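Side-chain contacts in periplasmic branched-chain amino acid-binding protein (Burkholderia mallei, PDB 3I09), which probably binds branched-chain amino acids or related small ligands in the periplasm for an ABC transporter, and holds acetoacetic acid in this crystal: residues I10-M13 with S14-A18; S342-E346 with P347-Y351; A134-Q138 with G139-W143. One frame throughout, in Å; residues are numbered along the deposited sequence. Where two conformers were deposited one is given.

Contact 1: residues I10-M13 with S14-A18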
loop_
_atom_site.group_PDB
_atom_site.type_symbol
_atom_site.label_atom_id
_atom_site.label_comp_id
_atom_site.label_asym_id
_atom_site.label_seq_id
_atom_site.Cartn_x
_atom_site.Cartn_y
_atom_site.Cartn_z
ATOM N N ILE A 10 -6.886 -10.059 6.691
ATOM C CA ILE A 10 -7.644 -10.394 5.470
ATOM C C ILE A 10 -7.008 -9.733 4.267
ATOM O O ILE A 10 -6.862 -8.493 4.199
ATOM C CB ILE A 10 -9.120 -9.996 5.551
ATOM C CG1 ILE A 10 -9.775 -10.555 6.801
ATOM C CG2 ILE A 10 -9.837 -10.491 4.250
ATOM C CD1 ILE A 10 -11.266 -10.160 6.963
ATOM N N THR A 11 -6.582 -10.548 3.316
ATOM C CA THR A 11 -5.857 -10.064 2.159
ATOM C C THR A 11 -6.020 -11.018 1.003
ATOM O O THR A 11 -6.684 -12.057 1.126
ATOM C CB THR A 11 -4.331 -9.842 2.486
ATOM O OG1 THR A 11 -3.755 -8.972 1.493
ATOM C CG2 THR A 11 -3.549 -11.177 2.548
ATOM N N ASP A 12 -5.513 -10.633 -0.153
ATOM C CA ASP A 12 -5.510 -11.538 -1.323
ATOM C C ASP A 12 -4.357 -12.547 -1.136
ATOM O O ASP A 12 -3.180 -12.170 -1.194
ATOM C CB ASP A 12 -5.274 -10.752 -2.606
ATOM C CG ASP A 12 -5.114 -11.642 -3.837
ATOM O OD1 ASP A 12 -5.463 -12.824 -3.748
ATOM O OD2 ASP A 12 -4.648 -11.136 -4.895
HETATM N N MSE A 13 -4.700 -13.810 -0.923
HETATM C CA MSE A 13 -3.661 -14.835 -0.765
HETATM C C MSE A 13 -3.508 -15.710 -1.995
HETATM O O MSE A 13 -2.657 -16.600 -2.017
HETATM C CB MSE A 13 -3.922 -15.676 0.478
HETATM C CG MSE A 13 -3.618 -14.921 1.735
HETATM SE SE MSE A 13 -4.161 -15.921 3.294
HETATM C CE MSE A 13 -2.780 -17.269 3.296
ATOM N N SER A 14 -4.315 -15.452 -3.033
ATOM C CA SER A 14 -4.339 -16.336 -4.201
ATOM C C SER A 14 -4.246 -15.696 -5.585
ATOM O O SER A 14 -3.969 -16.398 -6.551
ATOM C CB SER A 14 -5.588 -17.241 -4.149
ATOM O OG SER A 14 -6.806 -16.528 -3.964
ATOM N N GLY A 15 -4.480 -14.397 -5.709
ATOM C CA GLY A 15 -4.539 -13.729 -7.012
ATOM C C GLY A 15 -3.360 -12.784 -7.269
ATOM O O GLY A 15 -2.228 -13.025 -6.802
ATOM N N LEU A 16 -3.630 -11.716 -8.004
ATOM C CA LEU A 16 -2.585 -10.863 -8.567
ATOM C C LEU A 16 -1.799 -10.059 -7.497
ATOM O O LEU A 16 -0.776 -9.458 -7.823
ATOM C CB LEU A 16 -3.162 -9.907 -9.587
ATOM C CG LEU A 16 -3.924 -8.666 -9.093
ATOM C CD1 LEU A 16 -4.218 -7.760 -10.278
ATOM C CD2 LEU A 16 -5.242 -9.019 -8.367
ATOM N N TYR A 17 -2.293 -10.013 -6.258
ATOM C CA TYR A 17 -1.601 -9.305 -5.160
ATOM C C TYR A 17 -0.961 -10.231 -4.109
ATOM O O TYR A 17 -0.419 -9.749 -3.106
ATOM C CB TYR A 17 -2.563 -8.321 -4.468
ATOM C CG TYR A 17 -3.144 -7.282 -5.399
ATOM C CD1 TYR A 17 -2.364 -6.654 -6.325
ATOM C CD2 TYR A 17 -4.507 -6.906 -5.316
ATOM C CE1 TYR A 17 -2.887 -5.667 -7.169
ATOM C CE2 TYR A 17 -5.044 -5.945 -6.155
ATOM C CZ TYR A 17 -4.223 -5.317 -7.080
ATOM O OH TYR A 17 -4.708 -4.349 -7.930
ATOM N N ALA A 18 -0.957 -11.537 -4.359
ATOM C CA ALA A 18 -0.497 -12.502 -3.346
ATOM C C ALA A 18 0.997 -12.344 -3.043
ATOM O O ALA A 18 1.395 -12.429 -1.883
ATOM C CB ALA A 18 -0.796 -13.959 -3.789
HETATM O O HOH W 1 -2.234 -9.719 -0.901
HETATM O O HOH W 2 -7.516 -14.111 -5.172
#
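The loop leaving the C-terminal end of strand 5-11 curls around the carboxylate of Asp12, which gathers the backbone N-H groups of Ser14, Gly15 and Tyr17 and starts the bend as an Asx turn. Asp12 OD1 takes Ser14 N at 3.0 Å from above the carboxylate plane. It also takes Gly15 N at 2.7 Å, this time on the syn side and close to that plane. Asp12 OD2 accepts Tyr17 N at 2.9 Å on the anti side but clearly tilted out of the carboxylate plane, and Asn54 gives it a further donor from outside the loop. With CG anti to the backbone N (chi1 174°), the carboxylate reaches into the ring of N-H groups, where the bonds to both oxygens should fix its rotation. A water donates to both Asp12 OD1 and Ser14 OG, and Ser14 OG has its main partner in Asp51. A second water joins Thr11 OG1, Asp12 O and Tyr17 O, tying the strand end to the far side of the loop. A type I turn from Gly15 to Ala18 overlaps this carboxylate grip, and Ala18 CA gives a C-H...O contact to Asp12 O at 3.5 Å. Leu16 CG sits 3.6 Å above the centre of the Tyr17 ring. Tyr17 OH bonds Tyr150, another residue lining the acetoacetic acid pocket; the loop that Asp12 holds thus carries a pocket residue. A loop that contributes to the ligand pocket, between the first strand and first helix of an alpha/beta lobe, fits the fold of a type I periplasmic binding protein.

Contact 2: residues S342-E346 with P347-Y351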
loop_
_atom_site.group_PDB
_atom_site.type_symbol
_atom_site.label_atom_id
_atom_site.label_comp_id
_atom_site.label_asym_id
_atom_site.label_seq_id
_atom_site.Cartn_x
_atom_site.Cartn_y
_atom_site.Cartn_z
ATOM N N SER A 342 23.571 -3.372 -14.718
ATOM C CA SER A 342 24.989 -3.215 -14.349
ATOM C C SER A 342 25.191 -2.504 -13.015
ATOM O O SER A 342 26.308 -2.487 -12.500
ATOM C CB SER A 342 25.728 -2.422 -15.417
ATOM O OG SER A 342 25.204 -1.115 -15.491
ATOM N N GLU A 343 24.138 -1.878 -12.491
ATOM C CA GLU A 343 24.214 -1.172 -11.200
ATOM C C GLU A 343 23.796 -2.064 -10.024
ATOM O O GLU A 343 23.955 -1.660 -8.891
ATOM C CB GLU A 343 23.331 0.082 -11.209
ATOM C CG GLU A 343 23.736 1.095 -12.270
ATOM C CD GLU A 343 22.782 2.251 -12.415
ATOM O OE1 GLU A 343 21.546 2.137 -12.224
ATOM O OE2 GLU A 343 23.289 3.313 -12.805
ATOM N N SER A 344 23.239 -3.237 -10.316
ATOM C CA SER A 344 22.675 -4.121 -9.308
ATOM C C SER A 344 23.784 -5.038 -8.823
ATOM O O SER A 344 24.359 -5.767 -9.616
ATOM C CB SER A 344 21.505 -4.917 -9.869
ATOM O OG SER A 344 20.923 -5.746 -8.880
ATOM N N LYS A 345 24.066 -4.973 -7.521
ATOM C CA LYS A 345 25.294 -5.536 -6.947
ATOM C C LYS A 345 25.065 -6.819 -6.120
ATOM O O LYS A 345 26.025 -7.490 -5.732
ATOM C CB LYS A 345 25.975 -4.490 -6.073
ATOM C CG LYS A 345 26.553 -3.346 -6.922
ATOM C CD LYS A 345 27.058 -2.202 -6.068
ATOM C CE LYS A 345 27.633 -1.062 -6.943
ATOM N NZ LYS A 345 28.501 -0.140 -6.114
ATOM N N GLU A 346 23.801 -7.144 -5.876
ATOM C CA GLU A 346 23.449 -8.441 -5.302
ATOM C C GLU A 346 21.993 -8.682 -5.606
ATOM O O GLU A 346 21.291 -7.756 -6.052
ATOM C CB GLU A 346 23.724 -8.502 -3.800
ATOM C CG GLU A 346 22.976 -7.444 -2.997
ATOM C CD GLU A 346 23.662 -6.110 -2.918
ATOM O OE1 GLU A 346 24.903 -6.072 -2.918
ATOM O OE2 GLU A 346 22.946 -5.084 -2.765
ATOM N N PRO A 347 21.517 -9.918 -5.363
ATOM C CA PRO A 347 20.107 -10.174 -5.649
ATOM C C PRO A 347 19.198 -9.219 -4.903
ATOM O O PRO A 347 19.434 -8.882 -3.736
ATOM C CB PRO A 347 19.920 -11.611 -5.167
ATOM C CG PRO A 347 21.299 -12.211 -5.319
ATOM C CD PRO A 347 22.218 -11.133 -4.931
ATOM N N TRP A 348 18.151 -8.788 -5.599
ATOM C CA TRP A 348 17.165 -7.836 -5.089
ATOM C C TRP A 348 17.636 -6.409 -4.922
ATOM O O TRP A 348 16.880 -5.579 -4.411
ATOM C CB TRP A 348 16.446 -8.333 -3.815
ATOM C CG TRP A 348 15.790 -9.681 -3.928
ATOM C CD1 TRP A 348 16.390 -10.892 -3.716
ATOM C CD2 TRP A 348 14.404 -9.958 -4.131
ATOM N NE1 TRP A 348 15.470 -11.915 -3.839
ATOM C CE2 TRP A 348 14.246 -11.369 -4.107
ATOM C CE3 TRP A 348 13.292 -9.161 -4.402
ATOM C CZ2 TRP A 348 13.013 -11.989 -4.283
ATOM C CZ3 TRP A 348 12.060 -9.776 -4.583
ATOM C CH2 TRP A 348 11.935 -11.187 -4.534
ATOM N N ASP A 349 18.851 -6.094 -5.373
ATOM C CA ASP A 349 19.355 -4.719 -5.317
ATOM C C ASP A 349 18.792 -3.945 -6.512
ATOM O O ASP A 349 19.388 -3.941 -7.566
ATOM C CB ASP A 349 20.898 -4.731 -5.288
ATOM C CG ASP A 349 21.525 -3.350 -5.384
ATOM O OD1 ASP A 349 20.837 -2.369 -5.097
ATOM O OD2 ASP A 349 22.740 -3.254 -5.696
ATOM N N TYR A 350 17.635 -3.302 -6.340
ATOM C CA TYR A 350 16.917 -2.738 -7.468
ATOM C C TYR A 350 16.802 -1.217 -7.499
ATOM O O TYR A 350 16.502 -0.675 -8.580
ATOM C CB TYR A 350 15.485 -3.316 -7.535
ATOM C CG TYR A 350 15.357 -4.819 -7.678
ATOM C CD1 TYR A 350 16.366 -5.597 -8.241
ATOM C CD2 TYR A 350 14.160 -5.468 -7.363
ATOM C CE1 TYR A 350 16.204 -6.965 -8.427
ATOM C CE2 TYR A 350 14.013 -6.850 -7.527
ATOM C CZ TYR A 350 15.027 -7.578 -8.027
ATOM O OH TYR A 350 14.894 -8.932 -8.185
ATOM N N TYR A 351 17.001 -0.531 -6.369
ATOM C CA TYR A 351 16.628 0.873 -6.217
ATOM C C TYR A 351 17.781 1.836 -6.027
ATOM O O TYR A 351 18.721 1.519 -5.310
ATOM C CB TYR A 351 15.813 1.023 -4.949
ATOM C CG TYR A 351 14.586 0.176 -4.830
ATOM C CD1 TYR A 351 13.429 0.502 -5.525
ATOM C CD2 TYR A 351 14.551 -0.901 -3.960
ATOM C CE1 TYR A 351 12.282 -0.231 -5.369
ATOM C CE2 TYR A 351 13.403 -1.659 -3.812
ATOM C CZ TYR A 351 12.279 -1.327 -4.528
ATOM O OH TYR A 351 11.136 -2.071 -4.391
#
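Glu346 folds its carboxylate over the side chain of Asp349, OE2 lying 3.3 Å from Asp349 CB, within a type II beta turn from Glu346 to Asp349. The turn belongs to the connection between antiparallel strands 329-338 and 351-357. The chain of Glu346 starts with CG between the backbone N and the carbonyl carbon (chi1 59°) and bends again at chi2, which carries the acid back across the turn. The two carboxylate planes are only 14° apart, and Glu346 OE2 comes within 3.5 Å of Asp349 OD2. This approach of like charges is probably eased by Lys339, which forms a salt bridge with Asp349 OD1. Asp349 OD2 in turn accepts Lys345 N at 2.8 Å, on the anti side and moderately out of the carboxylate plane. The turn itself is closed by Asp349 N donating to Glu346 O at 3.0 Å, with Pro347 and Trp348 at its corners; Trp348 takes the positive phi of the third position (71°). The indole of Trp348 points away from the loop and stacks with His237, while Tyr350 packs against helix 233-239. Ser344, whose side chain also touches Leu241, donates from OG to Asp349 O at 2.7 Å, the oxygen being approached at a tilt from the carbonyl plane.

Contact 3: residues A134-Q138 with G139-W143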
loop_
_atom_site.group_PDB
_atom_site.type_symbol
_atom_site.label_atom_id
_atom_site.label_comp_id
_atom_site.label_asym_id
_atom_site.label_seq_id
_atom_site.Cartn_x
_atom_site.Cartn_y
_atom_site.Cartn_z
ATOM N N ALA A 134 7.185 14.250 -9.911
ATOM C CA ALA A 134 8.542 14.036 -10.389
ATOM C C ALA A 134 8.575 13.906 -11.925
ATOM O O ALA A 134 9.417 14.532 -12.592
ATOM C CB ALA A 134 9.175 12.814 -9.719
ATOM N N VAL A 135 7.653 13.137 -12.474
ATOM C CA VAL A 135 7.600 12.932 -13.920
ATOM C C VAL A 135 7.210 14.240 -14.639
ATOM O O VAL A 135 7.847 14.601 -15.638
ATOM C CB VAL A 135 6.669 11.770 -14.288
ATOM C CG1 VAL A 135 6.448 11.640 -15.808
ATOM C CG2 VAL A 135 7.207 10.451 -13.725
ATOM N N VAL A 136 6.215 14.960 -14.131
ATOM C CA VAL A 136 5.802 16.235 -14.765
ATOM C C VAL A 136 6.956 17.237 -14.688
ATOM O O VAL A 136 7.245 17.942 -15.670
ATOM C CB VAL A 136 4.526 16.845 -14.128
ATOM C CG1 VAL A 136 4.201 18.213 -14.777
ATOM C CG2 VAL A 136 3.395 15.924 -14.275
ATOM N N LYS A 137 7.656 17.268 -13.554
ATOM C CA LYS A 137 8.765 18.199 -13.381
ATOM C C LYS A 137 9.913 17.875 -14.329
ATOM O O LYS A 137 10.640 18.798 -14.697
ATOM C CB LYS A 137 9.274 18.256 -11.924
ATOM C CG LYS A 137 8.693 19.422 -11.096
ATOM C CD LYS A 137 7.685 19.019 -10.048
ATOM C CE LYS A 137 7.610 20.056 -8.897
ATOM N NZ LYS A 137 6.287 20.067 -8.168
ATOM N N GLN A 138 10.053 16.606 -14.730
ATOM C CA GLN A 138 11.067 16.134 -15.687
ATOM C C GLN A 138 10.663 16.400 -17.154
ATOM O O GLN A 138 11.410 16.051 -18.080
ATOM C CB GLN A 138 11.302 14.614 -15.557
ATOM C CG GLN A 138 12.130 14.064 -14.339
ATOM C CD GLN A 138 12.053 12.515 -14.207
ATOM O OE1 GLN A 138 11.159 11.870 -14.754
ATOM N NE2 GLN A 138 12.984 11.933 -13.487
ATOM N N GLY A 139 9.488 16.965 -17.365
ATOM C CA GLY A 139 8.995 17.269 -18.714
ATOM C C GLY A 139 7.943 16.316 -19.255
ATOM O O GLY A 139 7.550 16.433 -20.428
ATOM N N GLY A 140 7.473 15.375 -18.419
ATOM C CA GLY A 140 6.389 14.480 -18.828
ATOM C C GLY A 140 5.093 15.254 -18.598
ATOM O O GLY A 140 4.438 15.080 -17.569
ATOM N N LYS A 141 4.735 16.100 -19.562
ATOM C CA LYS A 141 3.620 17.028 -19.407
ATOM C C LYS A 141 2.281 16.438 -19.825
ATOM O O LYS A 141 1.268 16.730 -19.188
ATOM C CB LYS A 141 3.862 18.320 -20.190
ATOM C CG LYS A 141 5.114 19.084 -19.770
ATOM C CD LYS A 141 5.167 19.424 -18.273
ATOM C CE LYS A 141 6.517 20.093 -17.926
ATOM N NZ LYS A 141 6.604 20.599 -16.540
ATOM N N THR A 142 2.260 15.629 -20.891
ATOM C CA THR A 142 0.989 15.049 -21.365
ATOM C C THR A 142 0.827 13.577 -21.000
ATOM O O THR A 142 1.749 12.783 -21.218
ATOM C CB THR A 142 0.714 15.231 -22.880
ATOM O OG1 THR A 142 1.656 14.494 -23.654
ATOM C CG2 THR A 142 0.773 16.685 -23.260
ATOM N N TRP A 143 -0.357 13.248 -20.480
ATOM C CA TRP A 143 -0.656 11.937 -19.858
ATOM C C TRP A 143 -1.889 11.263 -20.426
ATOM O O TRP A 143 -2.888 11.926 -20.703
ATOM C CB TRP A 143 -0.878 12.059 -18.344
ATOM C CG TRP A 143 0.350 12.379 -17.561
ATOM C CD1 TRP A 143 1.143 13.477 -17.706
ATOM C CD2 TRP A 143 0.939 11.599 -16.515
ATOM N NE1 TRP A 143 2.180 13.441 -16.821
ATOM C CE2 TRP A 143 2.082 12.300 -16.068
ATOM C CE3 TRP A 143 0.611 10.385 -15.897
ATOM C CZ2 TRP A 143 2.899 11.822 -15.038
ATOM C CZ3 TRP A 143 1.415 9.925 -14.885
ATOM C CH2 TRP A 143 2.552 10.634 -14.470
#
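Val135 and Val136, in the last turn of helix 124-137, pack against Trp143 just after the chain has turned into strand 142-148. This is the tight part. Val135 CG1 touches Trp143 CZ2 at 3.6 Å, and Val136 CG2 comes to 3.8 Å from Trp143 NE1, both meeting the indole obliquely. Each valine has CG1 anti to its own N, an arrangement that in Val136 leaves CG2 for the indole and CG1 for the aliphatic chain of Lys141. The indole is anchored as well as packed: Trp143 NE1 donates to Gly140 O at 2.9 Å from above the carbonyl plane. Thr160 and Val164 of helix 151-166 and Ile198 of strand 198-202 also touch the indole.

Between the helix and the strand lies a Schellman motif. Gly140 N donates to Val135 O at 2.9 Å and Gly139 N to Val136 O at 3.0 Å, with Gly139 at positive phi (103°). Gly140 then centres an inverse gamma turn that redirects the chain, and its lack of a side chain leaves room for Val135 CG1.

The solvent side is looser. Gln138 and Lys137 are exposed; the Gln138 amide leads away from the turn, and Lys137 NZ is hydrogen-bonded to Asn167 rather than to the turn. Lys141 lies at the border, its CD against Val136 CG1; in one of its two modelled conformers, NZ reaches Val136 O at 2.9 Å from the face opposite Gly139 N. Two donors thus grip this one carbonyl, and the ammonium group, lying at the C-terminal end of the helix, would probably offset the partial negative charge that its last carbonyls gather.

Overall arrangement
Only contact 1 belongs to the ligand pocket: the side chain of Tyr17 is about 4 Å from the bound acetoacetic acid, and its partner Tyr150 follows strand 142-148, the strand that contact 3 begins. The same strand thus leads from contact 3 to the pocket side, although the centres of contacts 1 and 3 lie 33 Å apart and their nearest atoms about 17 Å. Contact 2 packs on helix 233-239, which follows strand 225-228 of the same parallel sheet as contact 3; those two centres are 27 Å apart. Contacts 1 and 2 approach to about 11 Å between nearest atoms without touching. Contacts 2 and 3 both have centres 23 Å from the chain centre, against 13 Å for contact 1.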